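Local structure of glutathione S-transferase delta (Bombyx mori, 3VK9) at residues A[49-54]-A[64-69]; A[83-88]-A[154-159]. The protein probably catalyses the conjugation of glutathione to electrophilic compounds, working as a homodimer of the glutathione transferase family. All coordinates share one frame; numbering follows the deposited sequence.

Contact 1: residues A[49-54]-A[64-69]; sequences NPQHTV and IWESRA
The side-chain amide of Asn49 lies flat on the indole of Trp65, the two planes only 25° apart, with OD1 3.2 Å above the ring centre and ND2 3.1 Å from Trp65 CG. Gln51 comes to the same indole at its edge. There Trp65 NE1 donates to Gln51 OE1 over 2.9 Å at a fairly straight 163°, the oxygen lying near the ring plane while the Gln51 amide stands almost upright to it. A second grip on OE1 comes from a water that also donates to Glu66 OE2. At the benzo end, Pro50 CD packs 3.8 Å from Trp65 CH2.

What positions these groups is mostly the loop itself. A type I turn runs from Asn49 to His52, and Asn49 OD1 takes the backbone N of Gln51 in an Asx turn. CG of Asn49 stands anti to its own N (chi1 -180°), which carries the amide over the indole. ND2 donates to Thr53 OG1 at 3.1 Å and also to Thr56 OG1, so the amide is fixed against rotation. Thr53 OG1 shares a further water with Trp65 O.

Across the dimer interface, Gln51 NE2 bonds Thr105 OG1 of the second subunit, and Gln97 of that subunit packs on Trp65. The arrangement belongs to the thioredoxin-like domain: the loop from helix 43-48 to strand 56-59 folds against the turn that leaves strand 62-64 and, with Glu66 as N-cap, starts helix 67-78.

Contact 2: residues A[83-88]-A[154-159]; sequences SLYPED and LTVADL
Leu84 and Val156 are joined by the one hydrogen bond between these segments, Val156 N to Leu84 O, 3.0 Å long and nearly straight at 164°. Packing is tight round that carbonyl: Thr155 CB sits 3.4 Å from Leu84 O, Val156 CG2 lies 3.6 Å from the same oxygen, and the backbones close to 4.0 Å between the CA atoms of Leu84 and Thr155. CG1 of Val156 stands anti to the carbonyl carbon (chi1 -71°), which leaves CG2 between the backbone N and the carbonyl carbon, where it also reaches the Tyr85 ring, 3.8 Å from CD1. The phenol end of Tyr85 is held by Asp96, while Arg92 makes a cation-pi contact with the ring. Leu84 and Leu154 run side by side and point the same way, CD2 to CD2 at 4.0 Å, Leu84 buried and Leu154 nearer the surface.

Toward the outside the fit slackens. Exposed Ser83 offers little beyond its carbonyl: Ser83 O faces Leu154 O, two acceptors that cannot bond each other, and touches the methyl of Thr155.

The helix start is locked from within by a capping box. Thr155 OG1 accepts from Ala157 N, and in return Thr155 N donates to Asp158 OD2 over 2.8 Å, while Asp158 OD1 is taken by Trp184 NE1 and Val149 N. Leu154 CD2 lies 4.2 Å from Leu159 CD2, a hydrophobic staple. The box and staple are a recurring feature of this helix start in glutathione transferases. Leu84 O thus takes an N-H from the first turn of helix 156-167. The loop between helices 67-78 and 89-119 is thereby tied to that helix, with Leu84 resting on helix 12-24 and Val156 wedged among helices 12-24, 67-78 and 89-119.

In the fold
Helix 67-78 connects the two contacts: contact 1 lies at its N-terminal end, and contact 2 uses the loop that follows it, with Tyr85 and Val156 packing back on its flank. Their centres are 21 Å apart and their nearest atoms about 6 Å, so they do not touch. Contact 1 stays within the thioredoxin-like domain and faces the second subunit, whereas contact 2 joins the linker region to the helical domain and meets no other chain. In relatives, glutathione binds along the loop before strand 56-59 and at the start of helix 67-78, so contact 1 probably shapes that pocket; contact 2 lies farther off as interdomain packing.

Contact 1: residues A[49-54]-A[64-69]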
loop_
_atom_site.group_PDB
_atom_site.type_symbol
_atom_site.label_atom_id
_atom_site.label_comp_id
_atom_site.label_asym_id
_atom_site.label_seq_id
_atom_site.Cartn_x
_atom_site.Cartn_y
_atom_site.Cartn_z
ATOM N N ASN A 49 3.342 2.549 -18.695
ATOM C CA ASN A 49 3.443 2.860 -17.287
ATOM C C ASN A 49 4.126 4.209 -17.097
ATOM O O ASN A 49 5.354 4.288 -17.109
ATOM C CB ASN A 49 4.245 1.771 -16.558
ATOM C CG ASN A 49 4.371 2.047 -15.077
ATOM O OD1 ASN A 49 3.975 3.113 -14.605
ATOM N ND2 ASN A 49 4.913 1.090 -14.332
ATOM N N PRO A 50 3.330 5.273 -16.929
ATOM C CA PRO A 50 3.882 6.619 -16.754
ATOM C C PRO A 50 4.702 6.767 -15.468
ATOM O O PRO A 50 5.457 7.720 -15.329
ATOM C CB PRO A 50 2.630 7.508 -16.718
ATOM C CG PRO A 50 1.490 6.571 -16.399
ATOM C CD PRO A 50 1.858 5.277 -17.022
ATOM N N GLN A 51 4.555 5.833 -14.537
ATOM C CA GLN A 51 5.349 5.878 -13.314
ATOM C C GLN A 51 6.706 5.220 -13.539
ATOM O O GLN A 51 7.541 5.178 -12.635
ATOM C CB GLN A 51 4.609 5.191 -12.159
ATOM C CG GLN A 51 5.181 5.543 -10.797
ATOM C CD GLN A 51 4.209 5.272 -9.675
ATOM O OE1 GLN A 51 3.040 4.947 -9.912
ATOM N NE2 GLN A 51 4.686 5.409 -8.435
ATOM N N HIS A 52 6.912 4.705 -14.752
ATOM C CA HIS A 52 8.176 4.082 -15.141
ATOM C C HIS A 52 8.812 3.177 -14.086
ATOM O O HIS A 52 9.990 3.320 -13.767
ATOM C CB HIS A 52 9.195 5.111 -15.680
ATOM C CG HIS A 52 9.550 6.215 -14.729
ATOM N ND1 HIS A 52 10.475 6.063 -13.716
ATOM C CD2 HIS A 52 9.164 7.514 -14.686
ATOM C CE1 HIS A 52 10.618 7.204 -13.071
ATOM N NE2 HIS A 52 9.829 8.102 -13.636
ATOM N N THR A 53 8.022 2.238 -13.572
ATOM C CA THR A 53 8.497 1.248 -12.609
ATOM C C THR A 53 8.305 -0.163 -13.153
ATOM O O THR A 53 7.658 -0.368 -14.193
ATOM C CB THR A 53 7.701 1.334 -11.301
ATOM O OG1 THR A 53 6.309 1.133 -11.582
ATOM C CG2 THR A 53 7.909 2.703 -10.615
ATOM N N VAL A 54 8.874 -1.133 -12.445
ATOM C CA VAL A 54 8.541 -2.538 -12.664
ATOM C C VAL A 54 8.031 -3.091 -11.351
ATOM O O VAL A 54 8.395 -2.589 -10.290
ATOM C CB VAL A 54 9.744 -3.349 -13.143
ATOM C CG1 VAL A 54 10.119 -2.948 -14.589
ATOM C CG2 VAL A 54 10.910 -3.153 -12.215
ATOM N N ILE A 64 -1.322 -2.538 -15.463
ATOM C CA ILE A 64 -1.234 -2.208 -14.035
ATOM C C ILE A 64 0.142 -2.542 -13.475
ATOM O O ILE A 64 0.736 -3.561 -13.838
ATOM C CB ILE A 64 -2.311 -2.914 -13.203
ATOM C CG1 ILE A 64 -2.192 -4.422 -13.336
ATOM C CG2 ILE A 64 -3.709 -2.466 -13.625
ATOM C CD1 ILE A 64 -3.131 -5.151 -12.418
ATOM N N TRP A 65 0.648 -1.690 -12.590
ATOM C CA TRP A 65 2.040 -1.811 -12.182
ATOM C C TRP A 65 2.348 -1.923 -10.679
ATOM O O TRP A 65 3.504 -2.102 -10.298
ATOM C CB TRP A 65 2.877 -0.701 -12.816
ATOM C CG TRP A 65 2.406 0.705 -12.542
ATOM C CD1 TRP A 65 2.794 1.515 -11.507
ATOM C CD2 TRP A 65 1.487 1.479 -13.336
ATOM N NE1 TRP A 65 2.172 2.734 -11.607
ATOM C CE2 TRP A 65 1.366 2.739 -12.715
ATOM C CE3 TRP A 65 0.754 1.223 -14.497
ATOM C CZ2 TRP A 65 0.545 3.737 -13.216
ATOM C CZ3 TRP A 65 -0.062 2.223 -15.000
ATOM C CH2 TRP A 65 -0.156 3.466 -14.363
ATOM N N GLU A 66 1.340 -1.816 -9.831
ATOM C CA GLU A 66 1.573 -2.066 -8.419
ATOM C C GLU A 66 1.559 -3.582 -8.221
ATOM O O GLU A 66 0.541 -4.230 -8.453
ATOM C CB GLU A 66 0.501 -1.373 -7.578
ATOM C CG GLU A 66 0.620 0.153 -7.607
ATOM C CD GLU A 66 1.803 0.657 -6.752
ATOM O OE1 GLU A 66 2.280 -0.109 -5.885
ATOM O OE2 GLU A 66 2.256 1.803 -6.955
ATOM N N SER A 67 2.695 -4.135 -7.809
ATOM C CA SER A 67 2.840 -5.574 -7.649
ATOM C C SER A 67 1.665 -6.114 -6.842
ATOM O O SER A 67 1.109 -7.155 -7.160
ATOM C CB SER A 67 4.152 -5.912 -6.937
ATOM O OG SER A 67 4.206 -5.255 -5.685
ATOM N N ARG A 68 1.282 -5.384 -5.803
ATOM C CA ARG A 68 0.251 -5.870 -4.883
ATOM C C ARG A 68 -1.159 -5.853 -5.456
ATOM O O ARG A 68 -2.008 -6.603 -4.996
ATOM C CB ARG A 68 0.353 -5.147 -3.531
ATOM C CG ARG A 68 1.698 -5.463 -2.850
ATOM C CD ARG A 68 2.045 -4.504 -1.726
ATOM N NE ARG A 68 3.420 -4.687 -1.271
ATOM C CZ ARG A 68 4.470 -4.073 -1.815
ATOM N NH1 ARG A 68 4.305 -3.236 -2.844
ATOM N NH2 ARG A 68 5.691 -4.311 -1.345
ATOM N N ALA A 69 -1.403 -5.004 -6.458
ATOM C CA ALA A 69 -2.631 -5.094 -7.253
ATOM C C ALA A 69 -2.555 -6.201 -8.324
ATOM O O ALA A 69 -3.574 -6.804 -8.672
ATOM C CB ALA A 69 -2.961 -3.749 -7.904
HETATM O O HOH W 1 1.183 3.595 -8.405
HETATM O O HOH W 2 5.373 -0.335 -9.546
#

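Contact 2: residues A[83-88]-A[154-159]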
loop_
_atom_site.group_PDB
_atom_site.type_symbol
_atom_site.label_atom_id
_atom_site.label_comp_id
_atom_site.label_asym_id
_atom_site.label_seq_id
_atom_site.Cartn_x
_atom_site.Cartn_y
_atom_site.Cartn_z
ATOM N N SER A 83 -7.434 -20.425 -2.162
ATOM C CA SER A 83 -6.928 -20.169 -0.813
ATOM C C SER A 83 -5.809 -19.121 -0.831
ATOM O O SER A 83 -5.502 -18.516 0.183
ATOM C CB SER A 83 -6.418 -21.474 -0.180
ATOM O OG SER A 83 -5.296 -21.966 -0.897
ATOM N N LEU A 84 -5.202 -18.893 -1.991
ATOM C CA LEU A 84 -4.181 -17.851 -2.096
ATOM C C LEU A 84 -4.750 -16.448 -1.916
ATOM O O LEU A 84 -4.006 -15.523 -1.636
ATOM C CB LEU A 84 -3.475 -17.900 -3.445
ATOM C CG LEU A 84 -2.599 -19.098 -3.763
ATOM C CD1 LEU A 84 -2.461 -19.208 -5.276
ATOM C CD2 LEU A 84 -1.238 -18.961 -3.086
ATOM N N TYR A 85 -6.052 -16.285 -2.127
ATOM C CA TYR A 85 -6.694 -14.983 -1.928
ATOM C C TYR A 85 -8.175 -15.221 -1.661
ATOM O O TYR A 85 -9.020 -14.983 -2.524
ATOM C CB TYR A 85 -6.472 -14.063 -3.144
ATOM C CG TYR A 85 -6.804 -12.600 -2.901
ATOM C CD1 TYR A 85 -6.307 -11.923 -1.780
ATOM C CD2 TYR A 85 -7.585 -11.879 -3.808
ATOM C CE1 TYR A 85 -6.600 -10.584 -1.555
ATOM C CE2 TYR A 85 -7.879 -10.528 -3.594
ATOM C CZ TYR A 85 -7.384 -9.893 -2.468
ATOM O OH TYR A 85 -7.675 -8.565 -2.253
ATOM N N PRO A 86 -8.489 -15.751 -0.467
ATOM C CA PRO A 86 -9.841 -16.238 -0.160
ATOM C C PRO A 86 -10.893 -15.132 -0.289
ATOM O O PRO A 86 -10.610 -13.980 0.043
ATOM C CB PRO A 86 -9.718 -16.721 1.295
ATOM C CG PRO A 86 -8.530 -15.997 1.836
ATOM C CD PRO A 86 -7.578 -15.891 0.682
ATOM N N GLU A 87 -12.081 -15.492 -0.771
ATOM C CA GLU A 87 -13.188 -14.548 -0.949
ATOM C C GLU A 87 -13.904 -14.146 0.352
ATOM O O GLU A 87 -14.545 -13.081 0.417
ATOM C CB GLU A 87 -14.210 -15.129 -1.921
ATOM C CG GLU A 87 -13.686 -15.314 -3.338
ATOM C CD GLU A 87 -14.749 -15.851 -4.275
ATOM O OE1 GLU A 87 -15.142 -17.029 -4.120
ATOM O OE2 GLU A 87 -15.201 -15.084 -5.150
ATOM N N ASP A 88 -13.843 -14.995 1.375
ATOM C CA ASP A 88 -14.459 -14.617 2.635
ATOM C C ASP A 88 -13.923 -13.255 3.056
ATOM O O ASP A 88 -12.715 -13.076 3.163
ATOM C CB ASP A 88 -14.166 -15.613 3.746
ATOM C CG ASP A 88 -14.663 -15.121 5.094
ATOM O OD1 ASP A 88 -15.871 -15.232 5.351
ATOM O OD2 ASP A 88 -13.855 -14.605 5.887
ATOM N N LEU A 154 -1.075 -20.643 2.770
ATOM C CA LEU A 154 -0.226 -19.745 1.999
ATOM C C LEU A 154 -1.117 -18.758 1.223
ATOM O O LEU A 154 -2.102 -19.162 0.599
ATOM C CB LEU A 154 0.625 -20.544 1.019
ATOM C CG LEU A 154 1.618 -19.743 0.168
ATOM C CD1 LEU A 154 2.885 -19.474 0.964
ATOM C CD2 LEU A 154 1.931 -20.488 -1.121
ATOM N N THR A 155 -0.789 -17.472 1.280
ATOM C CA THR A 155 -1.545 -16.467 0.501
ATOM C C THR A 155 -0.624 -15.492 -0.237
ATOM O O THR A 155 0.584 -15.452 -0.001
ATOM C CB THR A 155 -2.509 -15.648 1.380
ATOM O OG1 THR A 155 -1.757 -14.816 2.276
ATOM C CG2 THR A 155 -3.445 -16.569 2.188
ATOM N N VAL A 156 -1.198 -14.696 -1.132
ATOM C CA VAL A 156 -0.413 -13.694 -1.815
ATOM C C VAL A 156 0.289 -12.755 -0.827
ATOM O O VAL A 156 1.275 -12.112 -1.190
ATOM C CB VAL A 156 -1.269 -12.881 -2.818
ATOM C CG1 VAL A 156 -1.641 -13.749 -4.011
ATOM C CG2 VAL A 156 -2.516 -12.326 -2.124
ATOM N N ALA A 157 -0.219 -12.660 0.407
ATOM C CA ALA A 157 0.459 -11.874 1.435
ATOM C C ALA A 157 1.819 -12.463 1.825
ATOM O O ALA A 157 2.788 -11.728 1.984
ATOM C CB ALA A 157 -0.425 -11.698 2.672
ATOM N N ASP A 158 1.888 -13.780 2.006
ATOM C CA ASP A 158 3.181 -14.426 2.252
ATOM C C ASP A 158 4.153 -14.150 1.089
ATOM O O ASP A 158 5.324 -13.829 1.281
ATOM C CB ASP A 158 3.003 -15.943 2.450
ATOM C CG ASP A 158 2.096 -16.288 3.639
ATOM O OD1 ASP A 158 2.529 -16.104 4.798
ATOM O OD2 ASP A 158 0.960 -16.754 3.411
ATOM N N LEU A 159 3.665 -14.280 -0.129
ATOM C CA LEU A 159 4.536 -14.194 -1.287
ATOM C C LEU A 159 5.105 -12.775 -1.474
ATOM O O LEU A 159 6.282 -12.592 -1.785
ATOM C CB LEU A 159 3.784 -14.660 -2.543
ATOM C CG LEU A 159 3.179 -16.071 -2.519
ATOM C CD1 LEU A 159 2.472 -16.407 -3.863
ATOM C CD2 LEU A 159 4.236 -17.106 -2.198
#